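Local atomic coordinates of similar to hydroxylamine oxidoreductase (Kuenenia stuttgartiensis, PDB entry 6H5L), a protein that probably works as a hydroxylamine oxidoreductase-like reductase, carrying electrons through its c-type haems within a large anammox complex. Residues K364-D367 with Q368-Q372; L463-W466 with Y467-G471; M49-M52 with Y53-P56; Y194-H197 with G198-M201. All coordinates share one frame; numbering follows the deposited sequence.

Along the chain the order is contact 3, contact 4, contact 1, contact 2. Contacts 3 and 4 lie side by side, centres about 11 Å apart, where helix 51-54 packs on helix 197-202 beside the haems; Leu50 CD1 lies 3.5 Å from His197 CE1. Contacts 1 and 2 belong to the long helices 356-389 and 455-476, and touch with centres about 14 Å apart. Contacts 1 and 3 are about 40 Å apart, on opposite sides of the chain's centre. The assembly brings their counterparts together: contact 1 packs on Met49 and Tyr194 of a neighbouring copy, so helix 356-389 of one subunit meets the 49-56 and 194-201 regions of the next.

Contact 1 (K364-D367 with Q368-Q372); sequences KSLD and QFMFQ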
loop_
_atom_site.group_PDB
_atom_site.type_symbol
_atom_site.label_atom_id
_atom_site.label_comp_id
_atom_site.label_asym_id
_atom_site.label_seq_id
_atom_site.Cartn_x
_atom_site.Cartn_y
_atom_site.Cartn_z
ATOM N N LYS A 364 -6.951 -24.399 45.886
ATOM C CA LYS A 364 -7.009 -24.907 47.253
ATOM C C LYS A 364 -6.954 -23.776 48.272
ATOM O O LYS A 364 -7.525 -23.895 49.362
ATOM C CB LYS A 364 -5.878 -25.908 47.494
ATOM C CG LYS A 364 -6.233 -27.330 47.092
ATOM C CD LYS A 364 -5.010 -28.122 46.665
ATOM C CE LYS A 364 -3.981 -28.237 47.775
ATOM N NZ LYS A 364 -2.770 -28.973 47.308
ATOM N N SER A 365 -6.281 -22.673 47.938
ATOM C CA SER A 365 -6.305 -21.502 48.809
ATOM C C SER A 365 -7.661 -20.808 48.763
ATOM O O SER A 365 -8.101 -20.241 49.770
ATOM C CB SER A 365 -5.197 -20.529 48.420
ATOM O OG SER A 365 -3.921 -21.139 48.514
ATOM N N LEU A 366 -8.329 -20.834 47.608
ATOM C CA LEU A 366 -9.703 -20.346 47.537
ATOM C C LEU A 366 -10.611 -21.130 48.473
ATOM O O LEU A 366 -11.460 -20.551 49.160
ATOM C CB LEU A 366 -10.219 -20.429 46.100
ATOM C CG LEU A 366 -11.728 -20.259 45.905
ATOM C CD1 LEU A 366 -12.169 -18.849 46.274
ATOM C CD2 LEU A 366 -12.137 -20.599 44.477
ATOM N N ASP A 367 -10.446 -22.456 48.510
ATOM C CA ASP A 367 -11.230 -23.274 49.429
ATOM C C ASP A 367 -10.925 -22.922 50.879
ATOM O O ASP A 367 -11.838 -22.820 51.708
ATOM C CB ASP A 367 -10.960 -24.757 49.170
ATOM C CG ASP A 367 -11.334 -25.184 47.762
ATOM O OD1 ASP A 367 -12.259 -24.579 47.180
ATOM O OD2 ASP A 367 -10.702 -26.128 47.239
ATOM N N GLN A 368 -9.644 -22.725 51.203
ATOM C CA GLN A 368 -9.270 -22.394 52.574
ATOM C C GLN A 368 -9.817 -21.036 52.987
ATOM O O GLN A 368 -10.263 -20.863 54.128
ATOM C CB GLN A 368 -7.751 -22.430 52.729
ATOM C CG GLN A 368 -7.161 -23.825 52.640
ATOM C CD GLN A 368 -7.774 -24.778 53.648
ATOM O OE1 GLN A 368 -8.098 -25.920 53.322
ATOM N NE2 GLN A 368 -7.934 -24.313 54.883
ATOM N N PHE A 369 -9.790 -20.059 52.078
ATOM C CA PHE A 369 -10.375 -18.758 52.383
ATOM C C PHE A 369 -11.866 -18.881 52.665
ATOM O O PHE A 369 -12.391 -18.228 53.574
ATOM C CB PHE A 369 -10.126 -17.781 51.234
ATOM C CG PHE A 369 -10.817 -16.456 51.403
ATOM C CD1 PHE A 369 -10.207 -15.423 52.100
ATOM C CD2 PHE A 369 -12.078 -16.241 50.866
ATOM C CE1 PHE A 369 -10.841 -14.205 52.258
ATOM C CE2 PHE A 369 -12.716 -15.028 51.025
ATOM C CZ PHE A 369 -12.097 -14.007 51.719
ATOM N N MET A 370 -12.566 -19.714 51.893
ATOM C CA MET A 370 -14.006 -19.857 52.078
ATOM C C MET A 370 -14.331 -20.608 53.364
ATOM O O MET A 370 -15.332 -20.307 54.028
ATOM C CB MET A 370 -14.618 -20.558 50.869
ATOM C CG MET A 370 -14.587 -19.713 49.616
ATOM S SD MET A 370 -15.402 -18.133 49.898
ATOM C CE MET A 370 -17.123 -18.621 49.818
ATOM N N PHE A 371 -13.504 -21.588 53.731
ATOM C CA PHE A 371 -13.728 -22.312 54.979
ATOM C C PHE A 371 -13.594 -21.384 56.180
ATOM O O PHE A 371 -14.427 -21.407 57.094
ATOM C CB PHE A 371 -12.753 -23.486 55.086
ATOM C CG PHE A 371 -13.099 -24.645 54.195
ATOM C CD1 PHE A 371 -14.419 -25.019 54.004
ATOM C CD2 PHE A 371 -12.105 -25.356 53.543
ATOM C CE1 PHE A 371 -14.741 -26.084 53.183
ATOM C CE2 PHE A 371 -12.422 -26.422 52.719
ATOM C CZ PHE A 371 -13.741 -26.786 52.540
ATOM N N GLN A 372 -12.550 -20.551 56.194
ATOM C CA GLN A 372 -12.362 -19.637 57.314
ATOM C C GLN A 372 -13.354 -18.481 57.267
ATOM O O GLN A 372 -13.734 -17.950 58.317
ATOM C CB GLN A 372 -10.920 -19.120 57.337
ATOM C CG GLN A 372 -10.518 -18.253 56.153
ATOM C CD GLN A 372 -10.822 -16.785 56.377
ATOM O OE1 GLN A 372 -10.584 -16.247 57.459
ATOM N NE2 GLN A 372 -11.356 -16.128 55.353
HETATM O O HOH W 1 -7.274 -26.790 50.684
#
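Phe371 swings its ring back against the preceding turn of the helix, and Asp367 is what it meets. With CG anti to its own carbonyl carbon (chi1 -75°), the ring approaches the Asp367 carbonyl obliquely and brings CE2 to 4.2 Å from Asp367 CB. The same carbonyl also takes the backbone bond from Phe371 N to Asp367 O, at 2.9 Å. The carboxylate of Asp367 turns elsewhere: OD2 forms a salt bridge with Arg343, while OD1 accepts from the indole nitrogen of Trp302, whose ring also meets Phe371 edge-to-face. Both carboxylate oxygens of this buried acid are therefore held. Gln368 is folded at chi2 (-56°), which keeps its amide close to the helix; a water donates both to Gln368 OE1, at 2.9 Å, and to Lys364 O, at 3.2 Å, joining side chain and backbone one turn apart. Farther round, Leu366 CD1 touches Met370 CG at 4.2 Å. Gln372 curls back toward its own helix, giving a bond of 2.9 Å from NE2 to a lone pair of Phe369 O, in the carbonyl plane. That nitrogen also sits 3.5 Å above the plane of the Phe369 ring, toward its rim. All of this lies on helix 356-389. Leu366, Phe369 and Met370 pack against helix 455-476, with Leu366 also touching a haem; Phe371 faces loops, and Ser365, Gln368, Phe369 and Gln372 meet a neighbouring copy of the protein.

Contact 2 (L463-W466 with Y467-G471); sequences LWFW and YKLQG
The backbone of helix 455-476 widens here into a pi-type turn, with Lys468 N bonding to Leu463 O five residues back at 2.9 Å. Past this pi-bulge the ordinary spacing is regained, as the bond from Gln470 N to Trp466 O, 3.0 Å, attests. The Lys468 side chain bends at chi3 (64°) and chi4 (65°), carrying NZ round to a lone pair of Trp464 O, in the carbonyl plane at 3.1 Å. NZ also donates to Gly305 O, so the buried ammonium is gripped by two carbonyls, and its CE lies against Trp464 CB. The Trp464 indole nitrogen turns instead to Asn461. Leu469 lays CD1 over one face of the Phe465 ring, offset toward the rim. Gln470 reaches back to Trp466 O through NE2, though that bond is weak. Outward, the Trp466 ring meets Trp485 of a neighbouring copy, while Tyr467 packs on helix 480-513. Trp466 and Tyr467 touch twice: Tyr467 OH stands at the edge of the indole, in its plane, and Trp466 CB makes a CH-pi contact over the phenol face, 4.3 Å from the centroid of the Tyr467 ring and 14° off its normal.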
loop_
_atom_site.group_PDB
_atom_site.type_symbol
_atom_site.label_atom_id
_atom_site.label_comp_id
_atom_site.label_asym_id
_atom_site.label_seq_id
_atom_site.Cartn_x
_atom_site.Cartn_y
_atom_site.Cartn_z
ATOM N N LEU A 463 -22.012 -8.849 56.685
ATOM C CA LEU A 463 -20.838 -9.702 56.836
ATOM C C LEU A 463 -20.880 -10.872 55.859
ATOM O O LEU A 463 -19.906 -11.125 55.139
ATOM C CB LEU A 463 -20.732 -10.198 58.281
ATOM C CG LEU A 463 -19.427 -10.847 58.756
ATOM C CD1 LEU A 463 -19.296 -10.724 60.264
ATOM C CD2 LEU A 463 -19.336 -12.312 58.348
ATOM N N TRP A 464 -21.999 -11.597 55.815
ATOM C CA TRP A 464 -22.060 -12.821 55.028
ATOM C C TRP A 464 -22.599 -12.621 53.617
ATOM O O TRP A 464 -22.364 -13.478 52.758
ATOM C CB TRP A 464 -22.902 -13.883 55.752
ATOM C CG TRP A 464 -24.377 -13.605 55.801
ATOM C CD1 TRP A 464 -25.062 -12.978 56.801
ATOM C CD2 TRP A 464 -25.352 -13.971 54.818
ATOM N NE1 TRP A 464 -26.400 -12.917 56.494
ATOM C CE2 TRP A 464 -26.604 -13.521 55.282
ATOM C CE3 TRP A 464 -25.288 -14.630 53.586
ATOM C CZ2 TRP A 464 -27.778 -13.705 54.557
ATOM C CZ3 TRP A 464 -26.456 -14.814 52.869
ATOM C CH2 TRP A 464 -27.685 -14.356 53.358
ATOM N N PHE A 465 -23.301 -11.518 53.342
ATOM C CA PHE A 465 -23.852 -11.291 52.014
ATOM C C PHE A 465 -23.122 -10.216 51.220
ATOM O O PHE A 465 -23.328 -10.127 50.005
ATOM C CB PHE A 465 -25.344 -10.929 52.105
ATOM C CG PHE A 465 -26.078 -11.057 50.799
ATOM C CD1 PHE A 465 -26.424 -12.304 50.305
ATOM C CD2 PHE A 465 -26.422 -9.933 50.067
ATOM C CE1 PHE A 465 -27.097 -12.428 49.104
ATOM C CE2 PHE A 465 -27.095 -10.050 48.864
ATOM C CZ PHE A 465 -27.434 -11.301 48.382
ATOM N N TRP A 466 -22.288 -9.397 51.858
ATOM C CA TRP A 466 -21.497 -8.403 51.143
ATOM C C TRP A 466 -20.005 -8.697 51.219
ATOM O O TRP A 466 -19.356 -8.901 50.191
ATOM C CB TRP A 466 -21.770 -6.998 51.699
ATOM C CG TRP A 466 -22.815 -6.227 50.972
ATOM C CD1 TRP A 466 -23.680 -6.697 50.029
ATOM C CD2 TRP A 466 -23.104 -4.833 51.125
ATOM N NE1 TRP A 466 -24.498 -5.683 49.591
ATOM C CE2 TRP A 466 -24.163 -4.528 50.248
ATOM C CE3 TRP A 466 -22.571 -3.813 51.921
ATOM C CZ2 TRP A 466 -24.698 -3.245 50.142
ATOM C CZ3 TRP A 466 -23.105 -2.540 51.814
ATOM C CH2 TRP A 466 -24.157 -2.267 50.933
ATOM N N TYR A 467 -19.450 -8.762 52.427
ATOM C CA TYR A 467 -18.001 -8.768 52.565
ATOM C C TYR A 467 -17.422 -10.168 52.413
ATOM O O TYR A 467 -16.318 -10.321 51.878
ATOM C CB TYR A 467 -17.616 -8.141 53.901
ATOM C CG TYR A 467 -18.150 -6.730 54.042
ATOM C CD1 TYR A 467 -18.007 -5.808 53.011
ATOM C CD2 TYR A 467 -18.821 -6.331 55.190
ATOM C CE1 TYR A 467 -18.499 -4.520 53.127
ATOM C CE2 TYR A 467 -19.318 -5.045 55.315
ATOM C CZ TYR A 467 -19.154 -4.144 54.281
ATOM O OH TYR A 467 -19.647 -2.866 54.399
ATOM N N LYS A 468 -18.142 -11.195 52.866
ATOM C CA LYS A 468 -17.727 -12.558 52.561
ATOM C C LYS A 468 -17.752 -12.810 51.060
ATOM O O LYS A 468 -16.848 -13.455 50.517
ATOM C CB LYS A 468 -18.617 -13.565 53.292
ATOM C CG LYS A 468 -18.440 -14.999 52.804
ATOM C CD LYS A 468 -18.843 -16.019 53.860
ATOM C CE LYS A 468 -20.321 -15.933 54.201
ATOM N NZ LYS A 468 -21.194 -16.299 53.052
ATOM N N LEU A 469 -18.770 -12.290 50.370
ATOM C CA LEU A 469 -18.896 -12.535 48.937
ATOM C C LEU A 469 -17.863 -11.753 48.132
ATOM O O LEU A 469 -17.388 -12.242 47.101
ATOM C CB LEU A 469 -20.311 -12.194 48.466
ATOM C CG LEU A 469 -21.460 -12.897 49.194
ATOM C CD1 LEU A 469 -22.751 -12.783 48.399
ATOM C CD2 LEU A 469 -21.127 -14.353 49.462
ATOM N N GLN A 470 -17.509 -10.544 48.578
ATOM C CA GLN A 470 -16.505 -9.765 47.858
ATOM C C GLN A 470 -15.119 -10.376 48.010
ATOM O O GLN A 470 -14.375 -10.488 47.030
ATOM C CB GLN A 470 -16.519 -8.314 48.340
ATOM C CG GLN A 470 -17.746 -7.542 47.887
ATOM C CD GLN A 470 -17.816 -6.143 48.463
ATOM O OE1 GLN A 470 -16.958 -5.303 48.195
ATOM N NE2 GLN A 470 -18.847 -5.884 49.260
ATOM N N GLY A 471 -14.752 -10.775 49.229
ATOM C CA GLY A 471 -13.508 -11.503 49.408
ATOM C C GLY A 471 -13.501 -12.832 48.683
ATOM O O GLY A 471 -12.457 -13.281 48.208
#

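Contact 3 (M49-M52 with Y53-P56); sequences MLDM and YWQP. With HEC (heme c), chain C.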
loop_
_atom_site.group_PDB
_atom_site.type_symbol
_atom_site.label_atom_id
_atom_site.label_comp_id
_atom_site.label_asym_id
_atom_site.label_seq_id
_atom_site.Cartn_x
_atom_site.Cartn_y
_atom_site.Cartn_z
ATOM N N MET A 49 -43.558 -1.499 34.978
ATOM C CA MET A 49 -43.876 -1.236 33.576
ATOM C C MET A 49 -42.913 -1.954 32.635
ATOM O O MET A 49 -43.335 -2.575 31.652
ATOM C CB MET A 49 -43.855 0.270 33.312
ATOM C CG MET A 49 -44.986 1.041 33.967
ATOM S SD MET A 49 -44.738 2.822 33.847
ATOM C CE MET A 49 -43.351 3.048 34.958
ATOM N N LEU A 50 -41.614 -1.891 32.928
ATOM C CA LEU A 50 -40.606 -2.442 32.031
ATOM C C LEU A 50 -40.599 -3.964 31.992
ATOM O O LEU A 50 -39.845 -4.539 31.199
ATOM C CB LEU A 50 -39.225 -1.931 32.429
ATOM C CG LEU A 50 -38.976 -0.443 32.189
ATOM C CD1 LEU A 50 -37.922 0.072 33.147
ATOM C CD2 LEU A 50 -38.555 -0.206 30.746
ATOM N N ASP A 51 -41.407 -4.630 32.820
ATOM C CA ASP A 51 -41.505 -6.081 32.746
ATOM C C ASP A 51 -42.116 -6.548 31.431
ATOM O O ASP A 51 -41.976 -7.726 31.084
ATOM C CB ASP A 51 -42.310 -6.615 33.929
ATOM C CG ASP A 51 -41.588 -6.431 35.251
ATOM O OD1 ASP A 51 -40.406 -6.023 35.232
ATOM O OD2 ASP A 51 -42.195 -6.693 36.309
ATOM N N MET A 52 -42.800 -5.658 30.704
ATOM C CA MET A 52 -43.164 -5.952 29.323
ATOM C C MET A 52 -41.945 -6.381 28.521
ATOM O O MET A 52 -42.017 -7.313 27.709
ATOM C CB MET A 52 -43.805 -4.730 28.662
ATOM C CG MET A 52 -45.182 -4.344 29.158
ATOM S SD MET A 52 -45.813 -2.981 28.159
ATOM C CE MET A 52 -47.427 -2.729 28.883
ATOM N N TYR A 53 -40.817 -5.705 28.738
ATOM C CA TYR A 53 -39.589 -5.979 28.008
ATOM C C TYR A 53 -38.654 -6.934 28.736
ATOM O O TYR A 53 -37.949 -7.703 28.079
ATOM C CB TYR A 53 -38.849 -4.667 27.716
ATOM C CG TYR A 53 -39.667 -3.668 26.919
ATOM C CD1 TYR A 53 -39.713 -3.728 25.530
ATOM C CD2 TYR A 53 -40.393 -2.667 27.554
ATOM C CE1 TYR A 53 -40.460 -2.819 24.799
ATOM C CE2 TYR A 53 -41.140 -1.755 26.831
ATOM C CZ TYR A 53 -41.171 -1.835 25.454
ATOM O OH TYR A 53 -41.916 -0.927 24.736
ATOM N N TRP A 54 -38.634 -6.920 30.072
ATOM C CA TRP A 54 -37.726 -7.812 30.786
ATOM C C TRP A 54 -38.228 -9.253 30.755
ATOM O O TRP A 54 -37.430 -10.191 30.641
ATOM C CB TRP A 54 -37.529 -7.345 32.230
ATOM C CG TRP A 54 -37.094 -5.904 32.435
ATOM C CD1 TRP A 54 -37.435 -5.104 33.486
ATOM C CD2 TRP A 54 -36.240 -5.108 31.589
ATOM N NE1 TRP A 54 -36.854 -3.869 33.353
ATOM C CE2 TRP A 54 -36.120 -3.842 32.197
ATOM C CE3 TRP A 54 -35.571 -5.340 30.382
ATOM C CZ2 TRP A 54 -35.362 -2.812 31.640
ATOM C CZ3 TRP A 54 -34.819 -4.317 29.830
ATOM C CH2 TRP A 54 -34.721 -3.069 30.461
ATOM N N GLN A 55 -39.541 -9.448 30.860
ATOM C CA GLN A 55 -40.147 -10.781 30.893
ATOM C C GLN A 55 -41.353 -10.772 29.965
ATOM O O GLN A 55 -42.504 -10.663 30.408
ATOM C CB GLN A 55 -40.543 -11.170 32.321
ATOM C CG GLN A 55 -40.983 -12.610 32.485
ATOM C CD GLN A 55 -39.821 -13.561 32.704
ATOM O OE1 GLN A 55 -38.656 -13.183 32.574
ATOM N NE2 GLN A 55 -40.136 -14.802 33.050
ATOM N N PRO A 56 -41.122 -10.879 28.651
ATOM C CA PRO A 56 -42.224 -10.660 27.695
ATOM C C PRO A 56 -43.342 -11.685 27.782
ATOM O O PRO A 56 -44.518 -11.304 27.726
ATOM C CB PRO A 56 -41.515 -10.711 26.333
ATOM C CG PRO A 56 -40.080 -10.423 26.636
ATOM C CD PRO A 56 -39.826 -11.041 27.972
HETATM FE FE HEC C . -42.766 -0.411 13.999
HETATM C CHA HEC C . -42.845 0.342 17.331
HETATM C CHB HEC C . -41.551 -3.542 14.732
HETATM C CHC HEC C . -43.214 -1.335 10.748
HETATM C CHD HEC C . -43.065 2.880 13.141
HETATM N NA HEC C . -42.312 -1.428 15.715
HETATM C C1A HEC C . -42.362 -0.904 16.994
HETATM C C2A HEC C . -41.827 -1.896 17.908
HETATM C C3A HEC C . -41.466 -2.966 17.189
HETATM C C4A HEC C . -41.765 -2.695 15.796
HETATM C CMA HEC C . -40.842 -4.269 17.733
HETATM C CAA HEC C . -41.694 -1.725 19.440
HETATM C CBA HEC C . -42.824 -2.424 20.188
HETATM C CGA HEC C . -42.709 -2.083 21.652
HETATM O O1A HEC C . -41.896 -1.187 21.996
HETATM O O2A HEC C . -43.428 -2.704 22.478
HETATM N NB HEC C . -42.377 -2.108 12.922
HETATM C C1B HEC C . -42.008 -3.330 13.449
HETATM C C2B HEC C . -42.198 -4.338 12.425
HETATM C C3B HEC C . -42.650 -3.726 11.322
HETATM C C4B HEC C . -42.775 -2.312 11.615
HETATM C CMB HEC C . -41.892 -5.843 12.599
HETATM C CAB HEC C . -43.000 -4.376 9.965
HETATM C CBB HEC C . -44.243 -5.286 10.082
HETATM N NC HEC C . -43.013 0.601 12.247
HETATM C C1C HEC C . -43.320 0.008 11.039
HETATM C C2C HEC C . -43.888 1.017 10.169
HETATM C C3C HEC C . -43.741 2.208 10.783
HETATM C C4C HEC C . -43.255 1.955 12.132
HETATM C CMC HEC C . -44.210 0.759 8.676
HETATM C CAC HEC C . -44.117 3.604 10.222
HETATM C CBC HEC C . -45.613 3.695 9.844
HETATM N ND HEC C . -42.910 1.356 15.084
HETATM C C1D HEC C . -43.080 2.609 14.498
HETATM C C2D HEC C . -43.276 3.580 15.554
HETATM C C3D HEC C . -43.209 2.788 16.867
HETATM C C4D HEC C . -42.978 1.415 16.474
HETATM C CMD HEC C . -43.506 5.096 15.393
HETATM C CAD HEC C . -43.359 3.342 18.302
HETATM C CBD HEC C . -44.714 2.905 18.851
HETATM C CGD HEC C . -44.919 3.395 20.260
HETATM O O1D HEC C . -45.978 3.063 20.853
HETATM O O2D HEC C . -44.032 4.111 20.791
#
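Trp54 lays its indole over the backbone of Leu50, whose O sits 3.3 Å above the ring plane toward the rim. The two side chains run side by side, pointing the same way, and Leu50 CB comes to 3.7 Å from Trp54 CE2. At the ring's edge, near its plane, Asp51 OD1 comes to 3.6 Å from Trp54 CD1, with carboxylate and indole planes turned 57° apart; the same oxygen lies close to Asp200 OD2, a second acid. Leu50 O is also gripped by two backbone donors, Tyr53 N and Trp54 N, each at 2.9 Å. These bonds wind the short helix 51-54, which ends at Gln55; this residue leaves helical geometry and at once serves as the N-cap position of helix 56-59. Tyr53 covers part of an indole face with its CB, while its ring runs on to a haem c propionate, Tyr53 OH donating to haem O1A at 2.8 Å with the oxygen in the ring plane at its edge. Tyr60 and Asn65 hydrogen-bond to the same haem, as do Ser355 and Arg357 of a neighbouring copy. Phe358 of that copy meets the Tyr53 ring edge-to-face, and Pro56 touches another haem.

Contact 4 (Y194-H197 with G198-M201); sequences YGQH and GCDM. With HEC (heme c), chain F.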
loop_
_atom_site.group_PDB
_atom_site.type_symbol
_atom_site.label_atom_id
_atom_site.label_comp_id
_atom_site.label_asym_id
_atom_site.label_seq_id
_atom_site.Cartn_x
_atom_site.Cartn_y
_atom_site.Cartn_z
ATOM N N TYR A 194 -41.115 0.140 42.669
ATOM C CA TYR A 194 -40.154 0.649 41.700
ATOM C C TYR A 194 -38.793 0.954 42.307
ATOM O O TYR A 194 -37.869 1.302 41.565
ATOM C CB TYR A 194 -40.718 1.890 41.010
ATOM C CG TYR A 194 -41.761 1.547 39.973
ATOM C CD1 TYR A 194 -41.395 1.268 38.663
ATOM C CD2 TYR A 194 -43.107 1.481 40.308
ATOM C CE1 TYR A 194 -42.342 0.943 37.711
ATOM C CE2 TYR A 194 -44.060 1.159 39.363
ATOM C CZ TYR A 194 -43.673 0.891 38.067
ATOM O OH TYR A 194 -44.624 0.569 37.128
ATOM N N GLY A 195 -38.644 0.838 43.628
ATOM C CA GLY A 195 -37.315 0.824 44.208
ATOM C C GLY A 195 -36.509 -0.389 43.798
ATOM O O GLY A 195 -35.276 -0.370 43.886
ATOM N N GLN A 196 -37.183 -1.444 43.337
ATOM C CA GLN A 196 -36.545 -2.637 42.799
ATOM C C GLN A 196 -36.358 -2.556 41.288
ATOM O O GLN A 196 -36.381 -3.588 40.604
ATOM C CB GLN A 196 -37.362 -3.869 43.188
ATOM C CG GLN A 196 -37.641 -3.941 44.685
ATOM C CD GLN A 196 -38.598 -5.051 45.058
ATOM O OE1 GLN A 196 -38.334 -5.827 45.977
ATOM N NE2 GLN A 196 -39.721 -5.130 44.355
ATOM N N HIS A 197 -36.191 -1.339 40.759
ATOM C CA HIS A 197 -36.024 -1.134 39.321
ATOM C C HIS A 197 -34.841 -1.928 38.781
ATOM O O HIS A 197 -34.951 -2.611 37.756
ATOM C CB HIS A 197 -35.847 0.360 39.039
ATOM C CG HIS A 197 -35.406 0.674 37.642
ATOM N ND1 HIS A 197 -36.295 0.954 36.626
ATOM C CD2 HIS A 197 -34.170 0.772 37.098
ATOM C CE1 HIS A 197 -35.626 1.203 35.515
ATOM N NE2 HIS A 197 -34.335 1.098 35.773
ATOM N N GLY A 198 -33.693 -1.839 39.454
ATOM C CA GLY A 198 -32.524 -2.578 39.018
ATOM C C GLY A 198 -32.670 -4.079 39.135
ATOM O O GLY A 198 -31.989 -4.816 38.415
ATOM N N CYS A 199 -33.554 -4.549 40.019
ATOM C CA CYS A 199 -33.725 -5.986 40.206
ATOM C C CYS A 199 -34.342 -6.631 38.969
ATOM O O CYS A 199 -33.813 -7.617 38.441
ATOM C CB CYS A 199 -34.583 -6.255 41.443
ATOM S SG CYS A 199 -33.972 -5.483 42.962
ATOM N N ASP A 200 -35.464 -6.086 38.489
ATOM C CA ASP A 200 -36.093 -6.622 37.286
ATOM C C ASP A 200 -35.196 -6.464 36.066
ATOM O O ASP A 200 -35.258 -7.280 35.139
ATOM C CB ASP A 200 -37.435 -5.933 37.040
ATOM C CG ASP A 200 -38.402 -6.108 38.191
ATOM O OD1 ASP A 200 -37.950 -6.473 39.297
ATOM O OD2 ASP A 200 -39.616 -5.893 37.990
ATOM N N MET A 201 -34.359 -5.426 36.052
ATOM C CA MET A 201 -33.481 -5.168 34.918
ATOM C C MET A 201 -32.287 -6.114 34.889
ATOM O O MET A 201 -31.826 -6.485 33.803
ATOM C CB MET A 201 -33.003 -3.716 34.967
ATOM C CG MET A 201 -32.397 -3.189 33.680
ATOM S SD MET A 201 -32.188 -1.399 33.747
ATOM C CE MET A 201 -31.261 -1.106 32.244
HETATM FE FE HEC F . -30.250 -10.906 42.319
HETATM C CHA HEC F . -28.502 -13.665 43.226
HETATM C CHB HEC F . -32.908 -11.818 44.099
HETATM C CHC HEC F . -31.409 -7.592 42.303
HETATM C CHD HEC F . -27.967 -10.057 39.967
HETATM N NA HEC F . -30.636 -12.475 43.444
HETATM C C1A HEC F . -29.777 -13.516 43.738
HETATM C C2A HEC F . -30.468 -14.392 44.671
HETATM C C3A HEC F . -31.681 -13.879 44.904
HETATM C C4A HEC F . -31.816 -12.659 44.136
HETATM C CMA HEC F . -32.757 -14.482 45.833
HETATM C CAA HEC F . -29.927 -15.698 45.297
HETATM C CBA HEC F . -29.592 -16.709 44.208
HETATM C CGA HEC F . -30.805 -17.553 43.921
HETATM O O1A HEC F . -31.181 -17.641 42.726
HETATM O O2A HEC F . -31.399 -18.121 44.874
HETATM N NB HEC F . -31.915 -9.879 43.010
HETATM C C1B HEC F . -32.823 -10.463 43.860
HETATM C C2B HEC F . -33.639 -9.423 44.453
HETATM C C3B HEC F . -33.220 -8.233 43.950
HETATM C C4B HEC F . -32.127 -8.517 43.035
HETATM C CMB HEC F . -34.760 -9.766 45.463
HETATM C CAB HEC F . -33.694 -6.770 44.190
HETATM C CBB HEC F . -35.118 -6.572 44.761
HETATM N NC HEC F . -29.808 -9.141 41.288
HETATM C C1C HEC F . -30.339 -7.880 41.484
HETATM C C2C HEC F . -29.509 -6.920 40.773
HETATM C C3C HEC F . -28.623 -7.616 40.040
HETATM C C4C HEC F . -28.754 -9.015 40.405
HETATM C CMC HEC F . -29.851 -5.418 40.623
HETATM C CAC HEC F . -27.565 -7.060 39.053
HETATM C CBC HEC F . -26.563 -6.130 39.768
HETATM N ND HEC F . -28.484 -11.738 41.698
HETATM C C1D HEC F . -27.707 -11.216 40.670
HETATM C C2D HEC F . -26.574 -12.089 40.459
HETATM C C3D HEC F . -26.739 -13.228 41.481
HETATM C C4D HEC F . -27.952 -12.919 42.204
HETATM C CMD HEC F . -25.457 -11.893 39.410
HETATM C CAD HEC F . -25.824 -14.451 41.719
HETATM C CBD HEC F . -24.374 -14.019 41.916
HETATM C CGD HEC F . -23.527 -15.243 42.134
HETATM O O1D HEC F . -24.115 -16.334 42.336
HETATM O O2D HEC F . -22.275 -15.128 42.110
HETATM O O HOH W 2 -33.333 -0.514 41.515
HETATM O O HOH W 3 -28.957 -10.082 43.769
#
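Gln196 O is the acceptor at the head of this turn: Cys199 N reaches it at 3.0 Å and Asp200 N at 3.4 Å, both weak bonds, and Gln48 NE2 adds a weak third. Gln196 stands at the N-cap position of helix 197-202, and its carbonyl takes the first weak bonds of that helix; its side chain does no capping but stretches out (chi2 172°) to the haem, where OE1 lies 3.5 Å from the vinyl-derived carbon CBB, and its CB packs on Cys199 SG at 3.8 Å. Cys199 opens a CxxCH haem-binding motif: SG lies beside the backbone N (chi1 -55°), from where it makes the thioether to haem CAB, 1.8 Å long. The iron of this haem holds a water at 2.1 Å besides one ligand from outside the segments, so in this model water occupies one axial position of the iron. In the same turn, His197 and Met201 lie alongside each other. Met201 is extended, putting SD 3.9 Å from His197 NE2 and oblique to the imidazole plane. Met201 touches a second haem, and the His197 ring meets Tyr362 of a neighbouring copy. Asp200 OD1 accepts from Tyr184 OH and Asn178 ND2.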